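Local structure of cocosin 1 acidic chain (Cocos nucifera, 5WPW) at residues N296-P301 against L350-S355. The protein serves as a seed storage protein of coconut, an 11S globulin of the cupin family that assembles as a hexamer and acts as a nutrient reservoir. The protein carries 2 engineered substitutions. Numbering follows the deposited sequence.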
ATOM      1  N   ASN A 296     -13.048  21.264 -37.243  1.00 32.21           N
ATOM      2  CA  ASN A 296     -12.452  20.241 -38.109  1.00 35.99           C
ATOM      3  C   ASN A 296     -11.280  19.474 -37.485  1.00 38.65           C
ATOM      4  O   ASN A 296     -10.609  18.706 -38.190  1.00 40.27           O
ATOM      5  CB  ASN A 296     -12.008  20.846 -39.446  1.00 40.56           C
ATOM      6  CG  ASN A 296     -13.156  21.454 -40.202  1.00 42.27           C
ATOM      7  OD1 ASN A 296     -13.108  22.619 -40.604  1.00 52.07           O
ATOM      8  ND2 ASN A 296     -14.202  20.676 -40.405  1.00 41.41           N
ATOM      9  N   ALA A 297     -11.005  19.643 -36.196  1.00 32.13           N
ATOM     10  CA  ALA A 297      -9.875  18.927 -35.612  1.00 37.34           C
ATOM     11  C   ALA A 297     -10.223  17.465 -35.327  1.00 34.56           C
ATOM     12  O   ALA A 297     -11.375  17.026 -35.413  1.00 35.18           O
ATOM     13  CB  ALA A 297      -9.394  19.607 -34.332  1.00 32.20           C
ATOM     14  N   MET A 298      -9.198  16.719 -34.947  1.00 37.48           N
ATOM     15  CA  MET A 298      -9.289  15.286 -34.750  1.00 39.20           C
ATOM     16  C   MET A 298      -8.695  14.894 -33.410  1.00 38.10           C
ATOM     17  O   MET A 298      -7.719  15.498 -32.949  1.00 36.86           O
ATOM     18  CB  MET A 298      -8.546  14.544 -35.854  1.00 38.68           C
ATOM     19  CG  MET A 298      -9.249  14.544 -37.181  1.00 41.78           C
ATOM     20  SD  MET A 298      -8.786  13.075 -38.090  1.00 51.01           S
ATOM     21  CE  MET A 298      -8.745  11.906 -36.726  1.00 37.52           C
ATOM     22  N   VAL A 299      -9.299  13.888 -32.791  1.00 36.97           N
ATOM     23  CA  VAL A 299      -8.627  13.095 -31.777  1.00 32.97           C
ATOM     24  C   VAL A 299      -7.994  11.895 -32.477  1.00 30.03           C
ATOM     25  O   VAL A 299      -8.681  11.144 -33.175  1.00 32.79           O
ATOM     26  CB  VAL A 299      -9.593  12.654 -30.667  1.00 32.72           C
ATOM     27  CG1 VAL A 299      -8.813  11.957 -29.562  1.00 33.94           C
ATOM     28  CG2 VAL A 299     -10.313  13.848 -30.081  1.00 37.30           C
ATOM     29  N   SER A 300      -6.690  11.744 -32.298  1.00 29.18           N
ATOM     30  CA  SER A 300      -5.926  10.638 -32.856  1.00 33.73           C
ATOM     31  C   SER A 300      -6.635   9.308 -32.609  1.00 34.16           C
ATOM     32  O   SER A 300      -7.222   9.111 -31.531  1.00 32.60           O
ATOM     33  CB  SER A 300      -4.532  10.625 -32.216  1.00 37.18           C
ATOM     34  OG  SER A 300      -3.660   9.671 -32.809  1.00 44.26           O
ATOM     35  N   PRO A 301      -6.631   8.393 -33.580  1.00 33.79           N
ATOM     36  CA  PRO A 301      -7.133   7.035 -33.328  1.00 29.57           C
ATOM     37  C   PRO A 301      -6.468   6.433 -32.100  1.00 29.95           C
ATOM     38  O   PRO A 301      -5.259   6.552 -31.903  1.00 27.64           O
ATOM     39  CB  PRO A 301      -6.754   6.269 -34.604  1.00 32.67           C
ATOM     40  CG  PRO A 301      -6.633   7.312 -35.645  1.00 35.15           C
ATOM     41  CD  PRO A 301      -6.159   8.560 -34.966  1.00 29.41           C
ATOM     42  N   LEU A 350     -11.965   6.961 -33.212  1.00 32.59           N
ATOM     43  CA  LEU A 350     -11.486   8.112 -33.952  1.00 34.27           C
ATOM     44  C   LEU A 350     -12.618   9.133 -33.954  1.00 32.80           C
ATOM     45  O   LEU A 350     -13.779   8.750 -34.122  1.00 31.96           O
ATOM     46  CB  LEU A 350     -11.117   7.659 -35.371  1.00 33.99           C
ATOM     47  CG  LEU A 350     -10.757   8.567 -36.524  1.00 41.03           C
ATOM     48  CD1 LEU A 350      -9.907   7.748 -37.505  1.00 36.26           C
ATOM     49  CD2 LEU A 350     -12.014   9.101 -37.195  1.00 37.64           C
ATOM     50  N   GLU A 351     -12.288  10.408 -33.730  1.00 28.99           N
ATOM     51  CA  GLU A 351     -13.281  11.482 -33.721  1.00 32.52           C
ATOM     52  C   GLU A 351     -12.792  12.687 -34.523  1.00 37.15           C
ATOM     53  O   GLU A 351     -11.620  13.070 -34.440  1.00 34.31           O
ATOM     54  CB  GLU A 351     -13.600  11.949 -32.306  1.00 37.10           C
ATOM     55  CG  GLU A 351     -14.310  10.908 -31.483  1.00 44.60           C
ATOM     56  CD  GLU A 351     -13.983  11.024 -30.026  1.00 52.12           C
ATOM     57  OE1 GLU A 351     -13.195  11.925 -29.660  1.00 54.65           O
ATOM     58  OE2 GLU A 351     -14.525  10.220 -29.250  1.00 54.08           O
ATOM     59  N   ARG A 352     -13.711  13.308 -35.266  1.00 39.74           N
ATOM     60  CA  ARG A 352     -13.414  14.527 -36.015  1.00 34.86           C
ATOM     61  C   ARG A 352     -14.554  15.516 -35.832  1.00 34.24           C
ATOM     62  O   ARG A 352     -15.716  15.189 -36.097  1.00 34.62           O
ATOM     63  CB  ARG A 352     -13.197  14.224 -37.496  1.00 40.69           C
ATOM     64  CG  ARG A 352     -12.611  15.396 -38.256  1.00 42.41           C
ATOM     65  CD  ARG A 352     -13.370  15.632 -39.545  1.00 48.98           C
ATOM     66  NE  ARG A 352     -12.845  14.819 -40.638  1.00 58.65           N
ATOM     67  CZ  ARG A 352     -11.755  15.129 -41.336  1.00 58.57           C
ATOM     68  NH1 ARG A 352     -11.073  16.234 -41.049  1.00 59.17           N
ATOM     69  NH2 ARG A 352     -11.346  14.336 -42.320  1.00 50.16           N
ATOM     70  N   ALA A 353     -14.224  16.711 -35.358  1.00 34.88           N
ATOM     71  CA  ALA A 353     -15.231  17.745 -35.187  1.00 34.41           C
ATOM     72  C   ALA A 353     -15.697  18.252 -36.550  1.00 39.74           C
ATOM     73  O   ALA A 353     -14.937  18.266 -37.529  1.00 38.89           O
ATOM     74  CB  ALA A 353     -14.671  18.905 -34.361  1.00 31.68           C
ATOM     75  N   GLY A 354     -16.961  18.663 -36.615  1.00 37.02           N
ATOM     76  CA  GLY A 354     -17.456  19.395 -37.762  1.00 36.60           C
ATOM     77  C   GLY A 354     -16.982  20.837 -37.724  1.00 38.39           C
ATOM     78  O   GLY A 354     -16.153  21.235 -36.901  1.00 37.59           O
ATOM     79  N   SER A 355     -17.541  21.642 -38.638  1.00 44.44           N
ATOM     80  CA  SER A 355     -17.155  23.045 -38.757  1.00 36.97           C
ATOM     81  C   SER A 355     -17.464  23.846 -37.504  1.00 38.35           C
ATOM     82  O   SER A 355     -16.905  24.931 -37.321  1.00 40.28           O
ATOM     83  CB  SER A 355     -17.868  23.694 -39.960  1.00 46.19           C
ATOM     84  OG  SER A 355     -19.267  23.389 -39.968  1.00 45.47           O
TER
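The guanidinium of R352 turns an edge to the backbone of N296: NH1 lies 3.8 Å from O of N296, near the guanidinium plane. This is only a loose approach. N296 O is buried and has no hydrogen-bonding partner. The carboxylate of E351 lies beside V299, with OE1 3.5 Å from CG2. These two side chains run side by side on one face of the sheet. M298 and R352 share the other face and cross at a slant, CG to CG at 3.6 Å. CG of R352 is anti to the backbone N (chi1 -168°), which puts it close to O of A297. The M298 chain bends at chi3 (38°) and brings CE to within 3.9 Å of CG of L350. CG of P301 touches CD1 of the same leucine.

The backbones pair antiparallel, V299 with E351 as a hydrogen-bonded pair and M298 with R352 as a non-hydrogen-bonded pair. V299 N donates to O of E351 at 3.0 Å. A353 N donates to O of A297 at 2.9 Å. N296 N reaches O of G354 at 3.1 Å, but from well above the carbonyl plane. CA-H...O contacts, such as M298 CA to E351 O, add to the ladder.

The contact joins strands 298-304 and 348-354 in the jelly-roll beta-barrel of the second cupin domain. Strand 317-323 pairs with the far edge of 348-354, and strand 413-414 pairs with 298-304. V299 packs on V291 and L293 of strand 287-293. L187 of a second subunit packs on M298, L350 and R352, and A191 of that subunit on P301; both lie on its helix 185-192.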